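Local coordinates for protein gdp-l-fucose synthetase (Naegleria fowleri, PDB 6AQZ) that binds NADP and probably makes GDP-L-fucose by epimerising and reducing a GDP-4-keto-6-deoxymannose intermediate, at residues 76-81 against 119-124; 108-113 against 166-171; 184-189 against 252-257. All coordinates share one frame; numbering follows the deposited sequence.

Contact 1: residues 76-81 against 119-124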
loop_
_atom_site.group_PDB
_atom_site.type_symbol
_atom_site.label_atom_id
_atom_site.label_comp_id
_atom_site.label_asym_id
_atom_site.label_seq_id
_atom_site.Cartn_x
_atom_site.Cartn_y
_atom_site.Cartn_z
ATOM N N TYR A 76 -18.178 22.344 8.003
ATOM C CA TYR A 76 -19.435 21.627 8.195
ATOM C C TYR A 76 -19.472 20.762 9.449
ATOM O O TYR A 76 -20.571 20.415 9.899
ATOM C CB TYR A 76 -19.741 20.744 6.969
ATOM C CG TYR A 76 -19.895 21.534 5.678
ATOM C CD1 TYR A 76 -21.002 22.350 5.471
ATOM C CD2 TYR A 76 -18.931 21.474 4.678
ATOM C CE1 TYR A 76 -21.149 23.092 4.308
ATOM C CE2 TYR A 76 -19.070 22.209 3.510
ATOM C CZ TYR A 76 -20.185 23.019 3.333
ATOM O OH TYR A 76 -20.342 23.752 2.178
ATOM N N ARG A 77 -18.312 20.412 10.028
ATOM C CA ARG A 77 -18.206 19.560 11.213
ATOM C C ARG A 77 -19.141 18.357 11.111
ATOM O O ARG A 77 -20.116 18.277 11.863
ATOM C CB ARG A 77 -18.527 20.347 12.489
ATOM C CG ARG A 77 -17.660 21.573 12.759
ATOM C CD ARG A 77 -16.199 21.220 13.059
ATOM N NE ARG A 77 -15.370 22.429 13.127
ATOM C CZ ARG A 77 -14.672 22.825 14.191
ATOM N NH1 ARG A 77 -14.662 22.095 15.307
ATOM N NH2 ARG A 77 -13.960 23.949 14.124
ATOM N N PRO A 78 -18.900 17.414 10.203
ATOM C CA PRO A 78 -19.865 16.328 9.999
ATOM C C PRO A 78 -19.854 15.330 11.150
ATOM O O PRO A 78 -18.835 15.142 11.823
ATOM C CB PRO A 78 -19.367 15.662 8.717
ATOM C CG PRO A 78 -17.900 15.866 8.790
ATOM C CD PRO A 78 -17.716 17.252 9.343
ATOM N N THR A 79 -21.006 14.660 11.340
ATOM C CA THR A 79 -21.121 13.483 12.204
ATOM C C THR A 79 -20.994 12.174 11.437
ATOM O O THR A 79 -20.753 11.133 12.056
ATOM C CB THR A 79 -22.458 13.470 12.977
ATOM O OG1 THR A 79 -23.566 13.613 12.079
ATOM C CG2 THR A 79 -22.502 14.578 14.019
ATOM N N TYR A 80 -21.206 12.196 10.125
ATOM C CA TYR A 80 -21.052 11.025 9.282
ATOM C C TYR A 80 -20.349 11.449 8.010
ATOM O O TYR A 80 -20.461 12.596 7.578
ATOM C CB TYR A 80 -22.401 10.364 8.978
ATOM C CG TYR A 80 -23.016 9.754 10.227
ATOM C CD1 TYR A 80 -22.636 8.494 10.664
ATOM C CD2 TYR A 80 -23.932 10.469 11.009
ATOM C CE1 TYR A 80 -23.172 7.942 11.834
ATOM C CE2 TYR A 80 -24.473 9.926 12.181
ATOM C CZ TYR A 80 -24.093 8.669 12.582
ATOM O OH TYR A 80 -24.630 8.116 13.730
ATOM N N VAL A 81 -19.580 10.531 7.440
ATOM C CA VAL A 81 -18.872 10.777 6.198
ATOM C C VAL A 81 -19.088 9.576 5.284
ATOM O O VAL A 81 -18.889 8.427 5.698
ATOM C CB VAL A 81 -17.374 11.049 6.447
ATOM C CG1 VAL A 81 -16.564 11.002 5.139
ATOM C CG2 VAL A 81 -17.211 12.395 7.090
ATOM N N PHE A 119 -11.719 15.028 13.471
ATOM C CA PHE A 119 -12.943 15.778 13.703
ATOM C C PHE A 119 -14.049 14.933 14.305
ATOM O O PHE A 119 -15.188 15.401 14.403
ATOM C CB PHE A 119 -13.423 16.403 12.395
ATOM C CG PHE A 119 -12.630 17.608 11.975
ATOM C CD1 PHE A 119 -11.439 17.468 11.296
ATOM C CD2 PHE A 119 -13.087 18.886 12.258
ATOM C CE1 PHE A 119 -10.721 18.573 10.907
ATOM C CE2 PHE A 119 -12.367 19.994 11.873
ATOM C CZ PHE A 119 -11.185 19.835 11.194
ATOM N N GLY A 120 -13.733 13.721 14.746
ATOM C CA GLY A 120 -14.671 12.889 15.478
ATOM C C GLY A 120 -15.907 12.421 14.735
ATOM O O GLY A 120 -16.987 12.340 15.332
ATOM N N VAL A 121 -15.779 12.109 13.448
ATOM C CA VAL A 121 -16.905 11.546 12.710
ATOM C C VAL A 121 -17.291 10.219 13.349
ATOM O O VAL A 121 -16.423 9.408 13.694
ATOM C CB VAL A 121 -16.527 11.378 11.234
ATOM C CG1 VAL A 121 -17.637 10.684 10.472
ATOM C CG2 VAL A 121 -16.193 12.745 10.615
ATOM N N LYS A 122 -18.593 10.013 13.560
ATOM C CA LYS A 122 -19.038 8.799 14.243
ATOM C C LYS A 122 -18.800 7.573 13.374
ATOM O O LYS A 122 -18.208 6.587 13.829
ATOM C CB LYS A 122 -20.518 8.899 14.639
ATOM C CG LYS A 122 -20.878 9.996 15.642
ATOM C CD LYS A 122 -22.389 9.988 15.921
ATOM C CE LYS A 122 -22.792 10.806 17.146
ATOM N NZ LYS A 122 -22.551 12.266 16.984
ATOM N N LYS A 123 -19.186 7.645 12.100
ATOM C CA LYS A 123 -19.026 6.523 11.183
ATOM C C LYS A 123 -18.632 7.047 9.804
ATOM O O LYS A 123 -19.174 8.047 9.332
ATOM C CB LYS A 123 -20.301 5.685 11.081
ATOM C CG LYS A 123 -20.091 4.355 10.387
ATOM C CD LYS A 123 -21.403 3.680 10.002
ATOM C CE LYS A 123 -22.019 2.944 11.158
ATOM N NZ LYS A 123 -23.151 2.061 10.718
ATOM N N THR A 124 -17.648 6.393 9.190
ATOM C CA THR A 124 -17.140 6.746 7.870
ATOM C C THR A 124 -17.230 5.512 6.988
ATOM O O THR A 124 -16.808 4.429 7.395
ATOM C CB THR A 124 -15.694 7.273 7.964
ATOM O OG1 THR A 124 -15.707 8.526 8.647
ATOM C CG2 THR A 124 -15.030 7.440 6.579
#
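V81 and T124 form a parallel bridge at the start of the two strands of a beta-alpha-beta unit, strand 80-83, helix 98-118 and strand 123-127, in the Rossmann-type domain. One of the bonds that make it runs nearly straight from V81 N to K123 O, 3.1 Å long with 164° at the hydrogen and the donor in the carbonyl plane; V81 also bonds the backbone of I125. T124 CA adds a CA-H...O contact of 3.3 Å to V81 O. Just before the strands, K122 N bonds to T79 O at 2.9 Å, but the donor sits above the carbonyl plane.

V121 packs its two methyls against 78-81. With CG1 anti to the backbone N (chi1 175°), that methyl lies 3.5 Å from T79 O and also against V81 N, while CG2 meets V81 CG2 at 3.7 Å and P78 CG at 4.0 Å. The ring of Y80 takes K123 CB at its edge, 3.7 Å from CD1, and the aliphatic part of K122 reaches the hydroxyl end. The lysine amine of K123 goes on to the carbonyls of M251 and Y254. At the outer end, F119 CE2 stands over one face of the R77 guanidinium with the planes 84° apart, and R77 CD abuts the ring edge; R77 NE is bonded to E74 O. G120, with positive phi, is the C-prime residue of the Schellman motif ending helix 98-118. Around the contact, P78 and V81 lean on F73 of helix 66-76 and L28 of strand 26-30, whereas V81 and T124 both touch C116 of helix 98-118.

Contact 2: residues 108-113 against 166-171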
loop_
_atom_site.group_PDB
_atom_site.type_symbol
_atom_site.label_atom_id
_atom_site.label_comp_id
_atom_site.label_asym_id
_atom_site.label_seq_id
_atom_site.Cartn_x
_atom_site.Cartn_y
_atom_site.Cartn_z
ATOM N N MET A 108 -5.400 11.368 -1.195
ATOM C CA MET A 108 -6.799 11.660 -0.920
ATOM C C MET A 108 -7.341 10.764 0.194
ATOM O O MET A 108 -8.022 11.240 1.120
ATOM C CB MET A 108 -7.560 11.556 -2.247
ATOM C CG MET A 108 -9.036 11.372 -2.240
ATOM S SD MET A 108 -9.847 11.694 -3.848
ATOM C CE MET A 108 -8.659 11.428 -5.169
ATOM N N ASN A 109 -7.025 9.472 0.146
ATOM C CA ASN A 109 -7.535 8.559 1.174
ATOM C C ASN A 109 -6.933 8.850 2.546
ATOM O O ASN A 109 -7.656 8.912 3.547
ATOM C CB ASN A 109 -7.312 7.115 0.748
ATOM C CG ASN A 109 -8.204 6.731 -0.397
ATOM O OD1 ASN A 109 -9.272 7.314 -0.554
ATOM N ND2 ASN A 109 -7.786 5.765 -1.208
ATOM N N ASN A 110 -5.615 9.046 2.613
ATOM C CA ASN A 110 -4.997 9.395 3.892
ATOM C C ASN A 110 -5.601 10.682 4.465
ATOM O O ASN A 110 -5.935 10.744 5.658
ATOM C CB ASN A 110 -3.466 9.502 3.732
ATOM C CG ASN A 110 -2.807 8.127 3.478
ATOM O OD1 ASN A 110 -3.428 7.072 3.697
ATOM N ND2 ASN A 110 -1.573 8.138 2.963
ATOM N N ASN A 111 -5.780 11.713 3.627
ATOM C CA ASN A 111 -6.303 12.977 4.140
ATOM C C ASN A 111 -7.712 12.811 4.698
ATOM O O ASN A 111 -8.007 13.285 5.800
ATOM C CB ASN A 111 -6.273 14.048 3.055
ATOM C CG ASN A 111 -4.872 14.382 2.627
ATOM O OD1 ASN A 111 -3.898 14.064 3.334
ATOM N ND2 ASN A 111 -4.746 15.006 1.446
ATOM N N ILE A 112 -8.596 12.139 3.947
ATOM C CA ILE A 112 -10.012 12.086 4.314
ATOM C C ILE A 112 -10.210 11.290 5.606
ATOM O O ILE A 112 -10.894 11.747 6.533
ATOM C CB ILE A 112 -10.856 11.516 3.154
ATOM C CG1 ILE A 112 -10.894 12.500 1.989
ATOM C CG2 ILE A 112 -12.300 11.312 3.585
ATOM C CD1 ILE A 112 -11.696 13.729 2.306
ATOM N N LEU A 113 -9.612 10.098 5.697
ATOM C CA LEU A 113 -9.755 9.296 6.923
ATOM C C LEU A 113 -9.110 9.992 8.113
ATOM O O LEU A 113 -9.636 9.943 9.224
ATOM C CB LEU A 113 -9.159 7.896 6.762
ATOM C CG LEU A 113 -10.188 6.845 6.284
ATOM C CD1 LEU A 113 -10.875 7.292 4.993
ATOM C CD2 LEU A 113 -9.564 5.471 6.098
ATOM N N ASP A 166 -8.689 0.458 2.827
ATOM C CA ASP A 166 -9.243 -0.514 3.750
ATOM C C ASP A 166 -8.356 -0.667 4.984
ATOM O O ASP A 166 -8.858 -0.645 6.122
ATOM C CB ASP A 166 -9.435 -1.855 3.039
ATOM C CG ASP A 166 -9.743 -2.997 4.022
ATOM O OD1 ASP A 166 -10.790 -2.936 4.687
ATOM O OD2 ASP A 166 -8.948 -3.961 4.122
ATOM N N MET A 167 -7.028 -0.814 4.783
ATOM C CA MET A 167 -6.130 -0.995 5.934
ATOM C C MET A 167 -6.119 0.241 6.816
ATOM O O MET A 167 -6.209 0.132 8.041
ATOM C CB MET A 167 -4.692 -1.323 5.513
ATOM C CG MET A 167 -4.467 -2.710 4.922
ATOM S SD MET A 167 -5.128 -4.047 5.958
ATOM C CE MET A 167 -4.256 -3.799 7.515
ATOM N N LEU A 168 -6.069 1.433 6.214
ATOM C CA LEU A 168 -6.020 2.642 7.027
ATOM C C LEU A 168 -7.242 2.757 7.929
ATOM O O LEU A 168 -7.131 3.216 9.073
ATOM C CB LEU A 168 -5.897 3.881 6.133
ATOM C CG LEU A 168 -5.761 5.170 6.964
ATOM C CD1 LEU A 168 -4.631 5.059 7.997
ATOM C CD2 LEU A 168 -5.574 6.394 6.053
ATOM N N GLY A 169 -8.414 2.322 7.440
ATOM C CA GLY A 169 -9.607 2.303 8.276
ATOM C C GLY A 169 -9.469 1.350 9.456
ATOM O O GLY A 169 -9.910 1.646 10.571
ATOM N N ARG A 170 -8.900 0.169 9.214
ATOM C CA ARG A 170 -8.716 -0.765 10.315
ATOM C C ARG A 170 -7.782 -0.175 11.367
ATOM O O ARG A 170 -8.051 -0.260 12.571
ATOM C CB ARG A 170 -8.173 -2.088 9.783
ATOM C CG ARG A 170 -9.045 -2.732 8.720
ATOM C CD ARG A 170 -8.318 -3.941 8.143
ATOM N NE ARG A 170 -9.030 -4.521 7.018
ATOM C CZ ARG A 170 -9.847 -5.564 7.098
ATOM N NH1 ARG A 170 -10.054 -6.176 8.284
ATOM N NH2 ARG A 170 -10.432 -6.010 5.987
ATOM N N TRP A 171 -6.719 0.492 10.914
ATOM C CA TRP A 171 -5.759 1.099 11.826
ATOM C C TRP A 171 -6.383 2.270 12.583
ATOM O O TRP A 171 -6.126 2.446 13.777
ATOM C CB TRP A 171 -4.528 1.545 11.031
ATOM C CG TRP A 171 -3.789 0.394 10.433
ATOM C CD1 TRP A 171 -3.669 -0.858 10.968
ATOM C CD2 TRP A 171 -3.087 0.362 9.177
ATOM N NE1 TRP A 171 -2.925 -1.656 10.139
ATOM C CE2 TRP A 171 -2.550 -0.937 9.035
ATOM C CE3 TRP A 171 -2.861 1.302 8.165
ATOM C CZ2 TRP A 171 -1.790 -1.320 7.932
ATOM C CZ3 TRP A 171 -2.114 0.919 7.063
ATOM C CH2 TRP A 171 -1.588 -0.383 6.955
#
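L168 and L113 meet between helices 98-118 and 156-179 of the Rossmann-type domain; the axes of the two short segments come within 10.4 Å, with 25° between their N-to-C directions. Residues of the second subunit also pack here, consistent with the helical dimer interface common among extended short-chain dehydrogenases.

Along 166-171, D166 comes first and turns away from the partner helix. Its OD2 takes both NE and NH2 of R170 in a side-on salt bridge, 3.0 Å from NE, with the oxygen in the guanidinium plane. H147 NE2 is a further partner of the same atom. Next in the interface is L168: with CG anti to its backbone N (chi1 -177°) and chi2 at 52°, CD2 reaches N110 OD1 at 3.3 Å. That oxygen accepts a hydrogen bond from W102 NE1 of the second subunit, and the same indole packs on L168. L168 CG then meets L113 CD2 at 3.9 Å. G169 follows without a side chain, and L113 CD2 settles against its backbone, 3.6 Å from G169 N; no hydrogen bond links the two segments, and the contact is van der Waals packing. R170 extends the charge network to E258 through NH1. W171 closes the segment facing the second subunit, where its NE1 bonds N156 OD1 of that chain, while M167 O lies 3.2 Å above the plane of the indole, offset toward the rim.

Contact 3: residues 184-189 against 252-257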
loop_
_atom_site.group_PDB
_atom_site.type_symbol
_atom_site.label_atom_id
_atom_site.label_comp_id
_atom_site.label_asym_id
_atom_site.label_seq_id
_atom_site.Cartn_x
_atom_site.Cartn_y
_atom_site.Cartn_z
ATOM N N LEU A 184 -16.112 4.740 13.909
ATOM C CA LEU A 184 -16.125 3.499 13.155
ATOM C C LEU A 184 -15.784 3.805 11.701
ATOM O O LEU A 184 -16.311 4.760 11.109
ATOM C CB LEU A 184 -17.477 2.790 13.270
ATOM C CG LEU A 184 -17.553 1.446 12.523
ATOM C CD1 LEU A 184 -16.418 0.495 12.943
ATOM C CD2 LEU A 184 -18.915 0.782 12.694
ATOM N N PHE A 185 -14.894 3.000 11.145
ATOM C CA PHE A 185 -14.482 3.060 9.746
ATOM C C PHE A 185 -14.828 1.729 9.112
ATOM O O PHE A 185 -14.426 0.677 9.619
ATOM C CB PHE A 185 -12.972 3.340 9.616
ATOM C CG PHE A 185 -12.575 4.729 10.031
ATOM C CD1 PHE A 185 -12.416 5.047 11.361
ATOM C CD2 PHE A 185 -12.344 5.710 9.082
ATOM C CE1 PHE A 185 -12.072 6.316 11.740
ATOM C CE2 PHE A 185 -11.983 6.993 9.454
ATOM C CZ PHE A 185 -11.843 7.303 10.768
ATOM N N THR A 186 -15.580 1.759 8.023
ATOM C CA THR A 186 -15.820 0.539 7.267
ATOM C C THR A 186 -15.901 0.913 5.783
ATOM O O THR A 186 -15.585 2.040 5.390
ATOM C CB THR A 186 -17.058 -0.190 7.787
ATOM O OG1 THR A 186 -17.184 -1.436 7.100
ATOM C CG2 THR A 186 -18.315 0.646 7.587
ATOM N N SER A 187 -16.279 -0.046 4.940
ATOM C CA SER A 187 -16.243 0.199 3.513
ATOM C C SER A 187 -17.197 -0.746 2.814
ATOM O O SER A 187 -17.575 -1.781 3.354
ATOM C CB SER A 187 -14.841 0.006 2.957
ATOM O OG SER A 187 -14.537 -1.362 3.056
ATOM N N VAL A 188 -17.543 -0.387 1.586
ATOM C CA VAL A 188 -18.373 -1.206 0.719
ATOM C C VAL A 188 -17.591 -1.502 -0.540
ATOM O O VAL A 188 -16.701 -0.740 -0.935
ATOM C CB VAL A 188 -19.715 -0.525 0.341
ATOM C CG1 VAL A 188 -20.515 -0.215 1.556
ATOM C CG2 VAL A 188 -19.459 0.734 -0.513
ATOM N N ILE A 189 -17.938 -2.604 -1.187
ATOM C CA ILE A 189 -17.269 -2.976 -2.428
ATOM C C ILE A 189 -18.341 -3.112 -3.498
ATOM O O ILE A 189 -18.918 -4.199 -3.664
ATOM C CB ILE A 189 -16.484 -4.285 -2.294
ATOM C CG1 ILE A 189 -15.695 -4.339 -0.986
ATOM C CG2 ILE A 189 -15.566 -4.453 -3.480
ATOM C CD1 ILE A 189 -14.860 -5.560 -0.917
ATOM N N PHE A 252 -26.642 2.936 8.116
ATOM C CA PHE A 252 -27.608 2.888 9.202
ATOM C C PHE A 252 -27.396 1.694 10.124
ATOM O O PHE A 252 -27.734 1.776 11.306
ATOM C CB PHE A 252 -29.029 2.821 8.643
ATOM C CG PHE A 252 -29.457 4.062 7.915
ATOM C CD1 PHE A 252 -28.911 5.292 8.221
ATOM C CD2 PHE A 252 -30.407 3.988 6.912
ATOM C CE1 PHE A 252 -29.318 6.428 7.554
ATOM C CE2 PHE A 252 -30.809 5.124 6.230
ATOM C CZ PHE A 252 -30.255 6.347 6.551
ATOM N N ASN A 253 -26.882 0.581 9.597
ATOM C CA ASN A 253 -26.997 -0.692 10.289
ATOM C C ASN A 253 -25.668 -1.419 10.516
ATOM O O ASN A 253 -25.546 -2.171 11.477
ATOM C CB ASN A 253 -27.954 -1.612 9.515
ATOM C CG ASN A 253 -29.365 -1.052 9.429
ATOM O OD1 ASN A 253 -30.115 -1.122 10.394
ATOM N ND2 ASN A 253 -29.733 -0.487 8.256
ATOM N N TYR A 254 -24.679 -1.210 9.656
ATOM C CA TYR A 254 -23.524 -2.102 9.576
ATOM C C TYR A 254 -22.395 -1.611 10.473
ATOM O O TYR A 254 -21.901 -0.488 10.300
ATOM C CB TYR A 254 -23.074 -2.213 8.128
ATOM C CG TYR A 254 -22.047 -3.260 7.827
ATOM C CD1 TYR A 254 -22.353 -4.617 7.943
ATOM C CD2 TYR A 254 -20.802 -2.906 7.320
ATOM C CE1 TYR A 254 -21.414 -5.588 7.622
ATOM C CE2 TYR A 254 -19.868 -3.863 6.990
ATOM C CZ TYR A 254 -20.167 -5.199 7.139
ATOM O OH TYR A 254 -19.221 -6.133 6.797
ATOM N N GLN A 255 -21.989 -2.467 11.422
ATOM C CA GLN A 255 -21.015 -2.136 12.454
ATOM C C GLN A 255 -19.654 -2.759 12.221
ATOM O O GLN A 255 -18.720 -2.440 12.948
ATOM C CB GLN A 255 -21.511 -2.605 13.834
ATOM C CG GLN A 255 -22.599 -1.786 14.418
ATOM C CD GLN A 255 -23.101 -2.346 15.706
ATOM O OE1 GLN A 255 -23.042 -3.555 15.936
ATOM N NE2 GLN A 255 -23.616 -1.480 16.560
ATOM N N SER A 256 -19.546 -3.707 11.310
ATOM C CA SER A 256 -18.294 -4.404 11.087
ATOM C C SER A 256 -17.336 -3.535 10.274
ATOM O O SER A 256 -17.749 -2.799 9.368
ATOM C CB SER A 256 -18.586 -5.718 10.360
ATOM O OG SER A 256 -17.449 -6.329 9.803
ATOM N N GLU A 257 -16.048 -3.641 10.598
ATOM C CA GLU A 257 -14.999 -2.996 9.828
ATOM C C GLU A 257 -14.640 -3.778 8.566
ATOM O O GLU A 257 -13.896 -3.259 7.735
ATOM C CB GLU A 257 -13.756 -2.787 10.710
ATOM C CG GLU A 257 -12.935 -4.079 10.960
ATOM C CD GLU A 257 -11.652 -3.881 11.794
ATOM O OE1 GLU A 257 -11.203 -2.741 12.033
ATOM O OE2 GLU A 257 -11.093 -4.900 12.240
HETATM O O HOH W 1 -13.065 -1.975 5.347
#
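T186 is the polar anchor between strand 184-194 and the loop that follows helix 240-253. Its CB lies 3.1 Å from S256 O and also approaches E257 CA. One atom further, OG1 donates to S256 O at 2.7 Å, with the donor in the carbonyl plane and a C=O...donor angle of 147°. The torsion chi1 of -175° places OG1 opposite the backbone N across the CA-CB bond and directs it into the loop. The same oxygen stands near the plane of the Y254 ring, at its edge, 3.6 Å from CE2. The other branch, CG2, comes only to 3.9 Å from S256 O.

The Y254 ring is itself positioned from within the loop: S256 N sits 4.2 Å above its plane, over the centre, and its hydroxyl bonds E258 O and K308 NZ. Beside T186, L184 lays its branched end against Q255, with CD2 3.2 Å from Q255 O, a close apolar-to-carbonyl packing. Further along the strand, water 1 bridges the segments: S187 OG donates to it, and it donates to E257 O, each bond measuring 2.8 Å. E257 CB rests on F185 O, while its carboxylate turns to N173 ND2. The loop closes a beta-alpha-beta crossover from strand 234-239 through helix 240-253 to strand 260-262, and both strands run parallel to strand 184-194, as in a Rossmann-type sheet.

How the contacts relate
Contacts 1 and 3 belong to one sheet: K122 O and L184 N lie 2.8 Å apart and T124 N and L184 O 2.9 Å, probable hydrogen bonds joining strands 123-127 and 184-194. Contact 2 lies over this sheet, where F185 CE2 meets L113 CG at 3.6 Å and F185 CB packs on G169 O; R170 CA also comes within 3.6 Å of E257 OE1, joining contact 2 to the loop of contact 3. Contacts 1 and 2 do not touch, though helix 98-118 connects the strands of contact 1. Relative to bound NADP, the side chain of N109 in contact 2 is about 7 Å away and that of T124 in contact 1 about 12 Å.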